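Local structure of imidazoleglycerol-phosphate dehydratase (Pyrococcus furiosus, 5DNL) at residues A101-N106 with L118-V123; A87-S92 with H145-A150; F74-N79 with V169-G174. The protein catalyses the dehydration of D-erythro-1-(imidazol-4-yl)glycerol 3-phosphate to 3-(imidazol-4-yl)-2-oxopropyl phosphate and water, the sixth of nine steps in histidine biosynthesis. One frame throughout, in Å; residues are numbered along the deposited sequence.

How the contacts relate
All three contacts reach one mixed four-stranded sheet, in the order 77-84, 87-94, 133-140, 100-104. Contacts 1 and 2 each set a helix against a strand of it; their centres lie about 11 Å apart and they touch where Val105 CG1 packs on Ile147 CG2 at 3.9 Å. Contact 3 lies where strand 77-84 begins, about 25 Å centre to centre from contact 2, yet Ser92 OG and Asn79 OD1, 2.7 Å apart, probably join the two by a hydrogen bond. Active sites form between subunits: contact 1 supplies Glu121 to one manganese, contact 2 supplies His145, His146 and Glu149 to two, and contact 3 grips the phosphonate of a further inhibitor molecule.

Contact 1. Residues A101-N106 with L118-V123; sequences ANVDVN and LLKEFV. With MN (manganese (II) ion), chain D.
Val103 spreads its two methyl groups over helix 118-123, CG1 meeting Leu119 CD2 at 3.8 Å and CG2 meeting Val123 CG1 at 3.9 Å. The pairing lies inside a beta-alpha-beta unit, strand 100-104, helix 116-130, strand 133-140, and the segments run nearly antiparallel (157°) with axes 8.8 Å apart. With CG1 anti to the backbone N (chi1 177°), Val103 points one branch at each of two residues a helical turn apart, a task for which a beta-branched residue is apt. Ala101 CB extends the apolar seam, 3.9 Å from Val123 CG1; its single methyl is enough to meet the valine.

Lys120 is amphipathic in its use. Its CG packs on Val103 CB at 3.8 Å, then the extended chain passes the strand, Lys120 CE lying 3.5 Å from Val103 O, and carries NZ to a salt bridge with Asp109 of the second subunit.

On another side of the helix Glu121 serves a metal instead, its carboxylate turned by a bend at chi2 (-62°). Together with His52 and Glu56 of its own chain, and His146 of the second subunit, it binds manganese: Glu121 OE1 lies 2.2 Å from the ion, which also holds a water at 2.2 Å.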
loop_
_atom_site.group_PDB
_atom_site.type_symbol
_atom_site.label_atom_id
_atom_site.label_comp_id
_atom_site.label_asym_id
_atom_site.label_seq_id
_atom_site.Cartn_x
_atom_site.Cartn_y
_atom_site.Cartn_z
ATOM N N ALA A 101 29.075 0.131 24.903
ATOM C CA ALA A 101 29.490 0.068 23.511
ATOM C C ALA A 101 28.256 0.122 22.640
ATOM O O ALA A 101 27.232 -0.477 22.957
ATOM C CB ALA A 101 30.266 -1.192 23.225
ATOM N N ASN A 102 28.384 0.818 21.516
ATOM C CA ASN A 102 27.370 0.799 20.453
ATOM C C ASN A 102 28.148 0.683 19.158
ATOM O O ASN A 102 28.834 1.631 18.764
ATOM C CB ASN A 102 26.523 2.061 20.513
ATOM C CG ASN A 102 25.473 2.150 19.405
ATOM O OD1 ASN A 102 25.594 1.559 18.345
ATOM N ND2 ASN A 102 24.441 2.925 19.663
ATOM N N VAL A 103 28.027 -0.468 18.508
ATOM C CA VAL A 103 28.679 -0.749 17.234
ATOM C C VAL A 103 27.601 -0.866 16.178
ATOM O O VAL A 103 26.772 -1.775 16.240
ATOM C CB VAL A 103 29.520 -2.033 17.322
ATOM C CG1 VAL A 103 30.152 -2.387 15.977
ATOM C CG2 VAL A 103 30.582 -1.919 18.422
ATOM N N ASP A 104 27.595 0.075 15.239
ATOM C CA ASP A 104 26.589 0.186 14.190
ATOM C C ASP A 104 27.326 0.156 12.849
ATOM O O ASP A 104 27.798 1.201 12.361
ATOM C CB ASP A 104 25.805 1.485 14.378
ATOM C CG ASP A 104 24.689 1.661 13.359
ATOM O OD1 ASP A 104 24.328 0.690 12.677
ATOM O OD2 ASP A 104 24.197 2.799 13.240
ATOM N N VAL A 105 27.415 -1.043 12.285
ATOM C CA VAL A 105 28.003 -1.270 10.970
ATOM C C VAL A 105 27.001 -1.953 10.055
ATOM O O VAL A 105 25.961 -2.480 10.510
ATOM C CB VAL A 105 29.319 -2.087 11.061
ATOM C CG1 VAL A 105 30.334 -1.343 11.900
ATOM C CG2 VAL A 105 29.104 -3.477 11.645
ATOM N N ASN A 106 27.312 -1.931 8.767
ATOM C CA ASN A 106 26.426 -2.467 7.738
ATOM C C ASN A 106 27.301 -3.046 6.650
ATOM O O ASN A 106 27.730 -2.344 5.730
ATOM C CB ASN A 106 25.489 -1.387 7.185
ATOM C CG ASN A 106 24.471 -1.944 6.203
ATOM O OD1 ASN A 106 24.408 -3.140 5.962
ATOM N ND2 ASN A 106 23.659 -1.061 5.640
ATOM N N LEU A 118 32.183 -10.884 16.359
ATOM C CA LEU A 118 33.528 -10.810 16.925
ATOM C C LEU A 118 33.948 -9.360 17.137
ATOM O O LEU A 118 34.536 -9.026 18.181
ATOM C CB LEU A 118 34.520 -11.543 16.039
ATOM C CG LEU A 118 34.285 -13.043 15.867
ATOM C CD1 LEU A 118 35.327 -13.650 14.932
ATOM C CD2 LEU A 118 34.275 -13.796 17.185
ATOM N N LEU A 119 33.630 -8.486 16.184
ATOM C CA LEU A 119 33.903 -7.056 16.366
ATOM C C LEU A 119 33.214 -6.511 17.593
ATOM O O LEU A 119 33.831 -5.863 18.445
ATOM C CB LEU A 119 33.507 -6.244 15.142
ATOM C CG LEU A 119 33.600 -4.732 15.305
ATOM C CD1 LEU A 119 35.037 -4.274 15.510
ATOM C CD2 LEU A 119 32.998 -4.064 14.076
ATOM N N LYS A 120 31.920 -6.800 17.701
ATOM C CA LYS A 120 31.124 -6.296 18.829
ATOM C C LYS A 120 31.654 -6.822 20.157
ATOM O O LYS A 120 31.703 -6.081 21.148
ATOM C CB LYS A 120 29.638 -6.639 18.697
ATOM C CG LYS A 120 28.909 -5.809 17.667
ATOM C CD LYS A 120 27.427 -6.164 17.647
ATOM C CE LYS A 120 26.631 -5.239 16.753
ATOM N NZ LYS A 120 25.209 -5.680 16.713
ATOM N N GLU A 121 32.045 -8.093 20.197
ATOM C CA GLU A 121 32.519 -8.663 21.458
ATOM C C GLU A 121 33.897 -8.122 21.854
ATOM O O GLU A 121 34.158 -7.884 23.047
ATOM C CB GLU A 121 32.441 -10.181 21.435
ATOM C CG GLU A 121 31.003 -10.643 21.508
ATOM C CD GLU A 121 30.345 -10.200 22.789
ATOM O OE1 GLU A 121 30.657 -10.755 23.872
ATOM O OE2 GLU A 121 29.563 -9.228 22.725
ATOM N N PHE A 122 34.759 -7.875 20.880
ATOM C CA PHE A 122 36.013 -7.189 21.185
ATOM C C PHE A 122 35.744 -5.791 21.772
ATOM O O PHE A 122 36.342 -5.399 22.785
ATOM C CB PHE A 122 36.897 -7.068 19.929
ATOM C CG PHE A 122 38.047 -6.098 20.102
ATOM C CD1 PHE A 122 39.217 -6.498 20.725
ATOM C CD2 PHE A 122 37.934 -4.786 19.688
ATOM C CE1 PHE A 122 40.260 -5.598 20.931
ATOM C CE2 PHE A 122 38.969 -3.892 19.878
ATOM C CZ PHE A 122 40.126 -4.295 20.501
ATOM N N VAL A 123 34.858 -5.027 21.134
ATOM C CA VAL A 123 34.581 -3.649 21.548
ATOM C C VAL A 123 33.924 -3.608 22.924
ATOM O O VAL A 123 34.298 -2.785 23.783
ATOM C CB VAL A 123 33.758 -2.871 20.497
ATOM C CG1 VAL A 123 33.435 -1.480 20.997
ATOM C CG2 VAL A 123 34.537 -2.770 19.183
HETATM MN MN MN D . 30.620 -12.758 24.730
HETATM O O HOH W 1 30.254 -12.061 26.788
#

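Contact 2. Residues A87-S92 with H145-A150; sequences ALVLVS and HHIVEA. With MN (manganese (II) ion), chain E; MN (manganese (II) ion), chain B; 5DL ([(2S)-2-hydroxy-3-(1H-1,2,4-triazol-1-yl)propyl]phosphonic acid), chain F.
Ala87 and His146 meet at their first side-chain carbons, CB to CB at 3.8 Å, where helix 145-150 packs on strand 87-92 of a mixed sheet. The two run roughly alongside each other, 29° apart in direction, in a layering of helices on a mixed sheet consistent with the S5 clan to which the family belongs. Small residues suit this close approach: Ala87 CB also rests 3.6 Å from His146 O, and Ala150 CB receives Val89 CG2 at 3.8 Å. Ile147 lies along the same apolar seam, its CG1 touching Ala87 CB and its CG2 more distantly facing Val89.

The histidine leads from this seam to the two manganese ions of the inhibitor site. Beyond His146 CB, CG sits anti to the carbonyl carbon (chi1 -63°), and the ring departs from the strand. ND1 is hydrogen-bonded to Asp86, a second-shell carboxylate that holds the ring's rotation with NE2 turned to the metal. His146 CD2 passes 3.5 Å from triazole N4 of the inhibitor. At the tip His146 NE2 binds one manganese at 2.3 Å, with the triazole approaching the ring at its edge. His52, Glu56 and Glu121, all of the third subunit, bind the same ion.

One residue earlier, the His145 ring is met over a face by triazole C5, while its NE2 binds the second manganese. Its ND1 is likewise hydrogen-bonded to a carboxylate, that of Glu111. Glu149, one helical turn on from His145, reaches that ion with an extended chain, and His29 of the same chain and His53 of the third subunit join them. The triazole thus bridges the metals through N1 and N4, and the inhibitor hydroxyl O13 adds a bond of 2.3 Å to the manganese held by Glu149 OE1 at 2.1 Å.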
loop_
_atom_site.group_PDB
_atom_site.type_symbol
_atom_site.label_atom_id
_atom_site.label_comp_id
_atom_site.label_asym_id
_atom_site.label_seq_id
_atom_site.Cartn_x
_atom_site.Cartn_y
_atom_site.Cartn_z
ATOM N N ALA A 87 34.895 2.339 2.747
ATOM C CA ALA A 87 34.496 2.458 4.156
ATOM C C ALA A 87 34.802 3.840 4.707
ATOM O O ALA A 87 35.832 4.448 4.366
ATOM C CB ALA A 87 35.168 1.401 5.024
ATOM N N LEU A 88 33.922 4.322 5.575
ATOM C CA LEU A 88 34.163 5.554 6.326
ATOM C C LEU A 88 33.549 5.351 7.693
ATOM O O LEU A 88 32.338 5.163 7.781
ATOM C CB LEU A 88 33.540 6.752 5.607
ATOM C CG LEU A 88 33.836 8.115 6.240
ATOM C CD1 LEU A 88 35.314 8.427 6.127
ATOM C CD2 LEU A 88 32.986 9.180 5.560
ATOM N N VAL A 89 34.360 5.307 8.741
ATOM C CA VAL A 89 33.894 4.868 10.050
ATOM C C VAL A 89 34.270 5.905 11.099
ATOM O O VAL A 89 35.432 6.291 11.201
ATOM C CB VAL A 89 34.487 3.503 10.412
ATOM C CG1 VAL A 89 34.022 3.059 11.802
ATOM C CG2 VAL A 89 34.132 2.444 9.382
ATOM N N LEU A 90 33.267 6.331 11.861
ATOM C CA LEU A 90 33.465 7.220 12.997
ATOM C C LEU A 90 33.648 6.388 14.269
ATOM O O LEU A 90 32.868 5.460 14.537
ATOM C CB LEU A 90 32.265 8.160 13.144
ATOM C CG LEU A 90 32.161 8.949 14.460
ATOM C CD1 LEU A 90 33.316 9.913 14.693
ATOM C CD2 LEU A 90 30.832 9.686 14.480
ATOM N N VAL A 91 34.702 6.696 15.033
ATOM C CA VAL A 91 34.972 6.062 16.307
ATOM C C VAL A 91 35.047 7.164 17.345
ATOM O O VAL A 91 35.783 8.141 17.176
ATOM C CB VAL A 91 36.278 5.253 16.298
ATOM C CG1 VAL A 91 36.532 4.658 17.690
ATOM C CG2 VAL A 91 36.187 4.174 15.252
ATOM N N SER A 92 34.252 7.034 18.402
ATOM C CA SER A 92 34.229 8.042 19.458
ATOM C C SER A 92 34.363 7.367 20.800
ATOM O O SER A 92 33.601 6.429 21.105
ATOM C CB SER A 92 32.918 8.840 19.383
ATOM O OG SER A 92 32.845 9.863 20.385
ATOM N N HIS A 145 36.175 -6.139 5.368
ATOM C CA HIS A 145 37.555 -5.931 5.824
ATOM C C HIS A 145 37.809 -4.439 5.949
ATOM O O HIS A 145 38.393 -3.985 6.946
ATOM C CB HIS A 145 38.494 -6.557 4.787
ATOM C CG HIS A 145 39.943 -6.616 5.152
ATOM N ND1 HIS A 145 40.697 -7.724 4.845
ATOM C CD2 HIS A 145 40.805 -5.706 5.660
ATOM C CE1 HIS A 145 41.954 -7.516 5.200
ATOM N NE2 HIS A 145 42.048 -6.301 5.690
ATOM N N HIS A 146 37.375 -3.658 4.962
ATOM C CA HIS A 146 37.602 -2.210 4.995
ATOM C C HIS A 146 36.873 -1.573 6.192
ATOM O O HIS A 146 37.428 -0.721 6.885
ATOM C CB HIS A 146 37.166 -1.541 3.711
ATOM C CG HIS A 146 37.941 -1.984 2.512
ATOM N ND1 HIS A 146 37.489 -1.787 1.224
ATOM C CD2 HIS A 146 39.133 -2.621 2.403
ATOM C CE1 HIS A 146 38.379 -2.257 0.374
ATOM N NE2 HIS A 146 39.376 -2.786 1.058
ATOM N N ILE A 147 35.646 -2.016 6.446
ATOM C CA ILE A 147 34.845 -1.495 7.561
ATOM C C ILE A 147 35.486 -1.846 8.900
ATOM O O ILE A 147 35.672 -0.973 9.760
ATOM C CB ILE A 147 33.383 -2.001 7.489
ATOM C CG1 ILE A 147 32.680 -1.388 6.281
ATOM C CG2 ILE A 147 32.631 -1.670 8.765
ATOM C CD1 ILE A 147 31.406 -2.105 5.854
ATOM N N VAL A 148 35.808 -3.120 9.089
ATOM C CA VAL A 148 36.325 -3.585 10.381
ATOM C C VAL A 148 37.734 -3.005 10.612
ATOM O O VAL A 148 38.043 -2.518 11.711
ATOM C CB VAL A 148 36.287 -5.104 10.471
ATOM C CG1 VAL A 148 36.958 -5.621 11.739
ATOM C CG2 VAL A 148 34.844 -5.592 10.446
ATOM N N GLU A 149 38.595 -3.039 9.594
ATOM C CA GLU A 149 39.935 -2.473 9.784
ATOM C C GLU A 149 39.860 -0.965 10.037
ATOM O O GLU A 149 40.607 -0.460 10.866
ATOM C CB GLU A 149 40.882 -2.800 8.622
ATOM C CG GLU A 149 42.330 -2.450 8.913
ATOM C CD GLU A 149 43.287 -2.879 7.853
ATOM O OE1 GLU A 149 42.922 -3.681 6.954
ATOM O OE2 GLU A 149 44.421 -2.335 7.901
ATOM N N ALA A 150 38.991 -0.232 9.338
ATOM C CA ALA A 150 38.821 1.186 9.642
ATOM C C ALA A 150 38.404 1.407 11.103
ATOM O O ALA A 150 38.878 2.328 11.756
ATOM C CB ALA A 150 37.827 1.833 8.692
HETATM MN MN MN E . 44.049 -5.089 5.800
HETATM MN MN MN B . 41.208 -3.723 0.031
HETATM N N1 5DL F . 43.292 -4.094 3.943
HETATM C C3 5DL F . 43.216 -2.520 2.338
HETATM N N2 5DL F . 43.693 -2.842 3.546
HETATM C C8 5DL F . 46.710 -1.417 5.434
HETATM C C7 5DL F . 45.926 -2.467 4.645
HETATM C C6 5DL F . 44.529 -1.947 4.339
HETATM C C5 5DL F . 42.554 -4.508 2.908
HETATM O O10 5DL F . 47.293 -0.030 3.215
HETATM P P9 5DL F . 46.909 0.201 4.638
HETATM O O11 5DL F . 47.949 0.943 5.442
HETATM O O12 5DL F . 45.594 0.963 4.729
HETATM O O13 5DL F . 45.819 -3.696 5.379
HETATM N N4 5DL F . 42.480 -3.592 1.916
HETATM O O HOH W 2 42.131 -1.771 -0.407
#

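Contact 3. Residues F74-N79 with V169-G174; sequences FTRFGN and VESTKG. With 5DL ([(2S)-2-hydroxy-3-(1H-1,2,4-triazol-1-yl)propyl]phosphonic acid), chain I.
The guanidinium of Arg76 meets Glu170 O and phosphonate oxygen O11 of the inhibitor at its edge, both through NH1, while Phe77 CZ lies 3.4 Å above one face, offset toward the rim. These groups belong to a phosphonate pocket built on an ST turn and a type I beta turn from Ser171 to Gly174. The bond from Arg76 NH1 to Glu170 O, 2.8 Å long and 165° at the hydrogen, lies in the carbonyl plane and only 3° out of the guanidinium plane. NH1 gives its other hydrogen to O11, and Arg76 NH2 reaches inhibitor O12 at 3.0 Å. The chain lies extended from CG to NE, with NE held by Asp94; an arginine suits the place because it can serve all these acceptors at once.

Over the centre of the Phe74 ring sits a water that donates to Phe74 O at 2.7 Å and accepts from Glu170 N, joining the two backbones. Glu170 CG packs 3.3 Å from Phe74 O.

Arg98, and Lys153 of the fourth subunit, also bind the phosphonate. From the turn, Lys173 NZ reaches inhibitor O10 at 2.7 Å. Ser171 OG accepts from the backbone N of Lys173, closing the ST turn. The same Ser171 OG donates to inhibitor O11 at 2.6 Å.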
loop_
_atom_site.group_PDB
_atom_site.type_symbol
_atom_site.label_atom_id
_atom_site.label_comp_id
_atom_site.label_asym_id
_atom_site.label_seq_id
_atom_site.Cartn_x
_atom_site.Cartn_y
_atom_site.Cartn_z
ATOM N N PHE A 74 43.924 12.404 32.672
ATOM C CA PHE A 74 43.987 12.047 31.257
ATOM C C PHE A 74 42.912 12.796 30.477
ATOM O O PHE A 74 41.912 13.242 31.050
ATOM C CB PHE A 74 43.861 10.529 31.060
ATOM C CG PHE A 74 42.708 9.926 31.786
ATOM C CD1 PHE A 74 41.457 9.844 31.197
ATOM C CD2 PHE A 74 42.853 9.444 33.084
ATOM C CE1 PHE A 74 40.391 9.305 31.884
ATOM C CE2 PHE A 74 41.787 8.892 33.772
ATOM C CZ PHE A 74 40.541 8.833 33.168
ATOM N N THR A 75 43.141 12.905 29.167
ATOM C CA THR A 75 42.364 13.746 28.262
ATOM C C THR A 75 40.898 13.262 28.145
ATOM O O THR A 75 39.999 14.083 27.940
ATOM C CB THR A 75 43.083 13.800 26.899
ATOM O OG1 THR A 75 44.342 14.506 27.069
ATOM C CG2 THR A 75 42.278 14.514 25.826
ATOM N N ARG A 76 40.685 11.954 28.304
ATOM C CA ARG A 76 39.356 11.299 28.476
ATOM C C ARG A 76 38.624 11.074 27.139
ATOM O O ARG A 76 38.118 9.983 26.899
ATOM C CB ARG A 76 38.445 12.050 29.462
ATOM C CG ARG A 76 37.072 11.426 29.621
ATOM C CD ARG A 76 36.211 12.210 30.582
ATOM N NE ARG A 76 34.840 11.701 30.506
ATOM C CZ ARG A 76 33.772 12.264 31.075
ATOM N NH1 ARG A 76 33.879 13.349 31.855
ATOM N NH2 ARG A 76 32.588 11.704 30.894
ATOM N N PHE A 77 38.542 12.114 26.326
ATOM C CA PHE A 77 37.833 12.082 25.057
ATOM C C PHE A 77 38.769 11.946 23.876
ATOM O O PHE A 77 39.807 12.610 23.831
ATOM C CB PHE A 77 37.014 13.340 24.910
ATOM C CG PHE A 77 35.938 13.479 25.939
ATOM C CD1 PHE A 77 34.726 12.844 25.755
ATOM C CD2 PHE A 77 36.131 14.233 27.096
ATOM C CE1 PHE A 77 33.720 12.946 26.700
ATOM C CE2 PHE A 77 35.122 14.328 28.045
ATOM C CZ PHE A 77 33.911 13.694 27.836
ATOM N N GLY A 78 38.398 11.133 22.893
ATOM C CA GLY A 78 39.089 11.067 21.642
ATOM C C GLY A 78 38.185 10.530 20.556
ATOM O O GLY A 78 37.362 9.657 20.814
ATOM N N ASN A 79 38.308 11.102 19.362
ATOM C CA ASN A 79 37.543 10.679 18.190
ATOM C C ASN A 79 38.444 10.397 17.016
ATOM O O ASN A 79 39.563 10.914 16.937
ATOM C CB ASN A 79 36.549 11.739 17.749
ATOM C CG ASN A 79 35.565 12.129 18.829
ATOM O OD1 ASN A 79 34.890 11.269 19.422
ATOM N ND2 ASN A 79 35.444 13.420 19.067
ATOM N N VAL A 169 41.432 16.630 36.193
ATOM C CA VAL A 169 40.417 15.577 36.128
ATOM C C VAL A 169 39.317 16.106 35.190
ATOM O O VAL A 169 38.689 17.147 35.465
ATOM C CB VAL A 169 39.819 15.251 37.509
ATOM C CG1 VAL A 169 38.676 14.251 37.388
ATOM C CG2 VAL A 169 40.902 14.720 38.453
ATOM N N GLU A 170 39.094 15.410 34.077
ATOM C CA GLU A 170 38.248 15.940 33.014
ATOM C C GLU A 170 36.772 15.590 33.235
ATOM O O GLU A 170 36.155 14.905 32.423
ATOM C CB GLU A 170 38.746 15.416 31.656
ATOM C CG GLU A 170 40.109 15.962 31.251
ATOM C CD GLU A 170 40.070 17.426 30.782
ATOM O OE1 GLU A 170 38.988 17.941 30.434
ATOM O OE2 GLU A 170 41.161 18.049 30.720
ATOM N N SER A 171 36.200 16.096 34.324
ATOM C CA SER A 171 34.780 15.952 34.613
ATOM C C SER A 171 34.314 17.073 35.494
ATOM O O SER A 171 34.951 17.355 36.505
ATOM C CB SER A 171 34.505 14.650 35.333
ATOM O OG SER A 171 33.126 14.518 35.654
ATOM N N THR A 172 33.165 17.648 35.172
ATOM C CA THR A 172 32.562 18.671 36.011
ATOM C C THR A 172 32.127 18.133 37.362
ATOM O O THR A 172 31.955 18.928 38.295
ATOM C CB THR A 172 31.345 19.316 35.340
ATOM O OG1 THR A 172 30.383 18.311 34.977
ATOM C CG2 THR A 172 31.757 20.100 34.107
ATOM N N LYS A 173 31.884 16.821 37.476
ATOM C CA LYS A 173 31.467 16.273 38.764
ATOM C C LYS A 173 32.651 16.019 39.705
ATOM O O LYS A 173 32.449 15.636 40.859
ATOM C CB LYS A 173 30.556 15.050 38.606
ATOM C CG LYS A 173 31.235 13.728 38.273
ATOM C CD LYS A 173 30.216 12.681 37.851
ATOM C CE LYS A 173 30.876 11.349 37.522
ATOM N NZ LYS A 173 31.813 11.389 36.363
ATOM N N GLY A 174 33.873 16.224 39.209
ATOM C CA GLY A 174 35.069 16.188 40.047
ATOM C C GLY A 174 35.727 14.830 40.167
ATOM O O GLY A 174 36.809 14.741 40.734
HETATM N N1 5DL I . 24.758 13.388 33.307
HETATM C C3 5DL I . 25.755 11.396 32.898
HETATM N N2 5DL I . 25.917 12.705 33.035
HETATM C C8 5DL I . 29.109 14.656 33.826
HETATM C C7 5DL I . 27.733 14.044 34.135
HETATM C C6 5DL I . 27.197 13.381 32.899
HETATM C C5 5DL I . 23.846 12.396 33.336
HETATM O O10 5DL I . 30.314 12.297 34.275
HETATM P P9 5DL I . 30.409 13.474 33.361
HETATM O O11 5DL I . 31.736 14.205 33.500
HETATM O O12 5DL I . 30.169 13.083 31.907
HETATM O O13 5DL I . 26.826 15.068 34.563
HETATM N N4 5DL I . 24.442 11.201 33.090
HETATM O O HOH W 3 41.172 13.445 33.631
#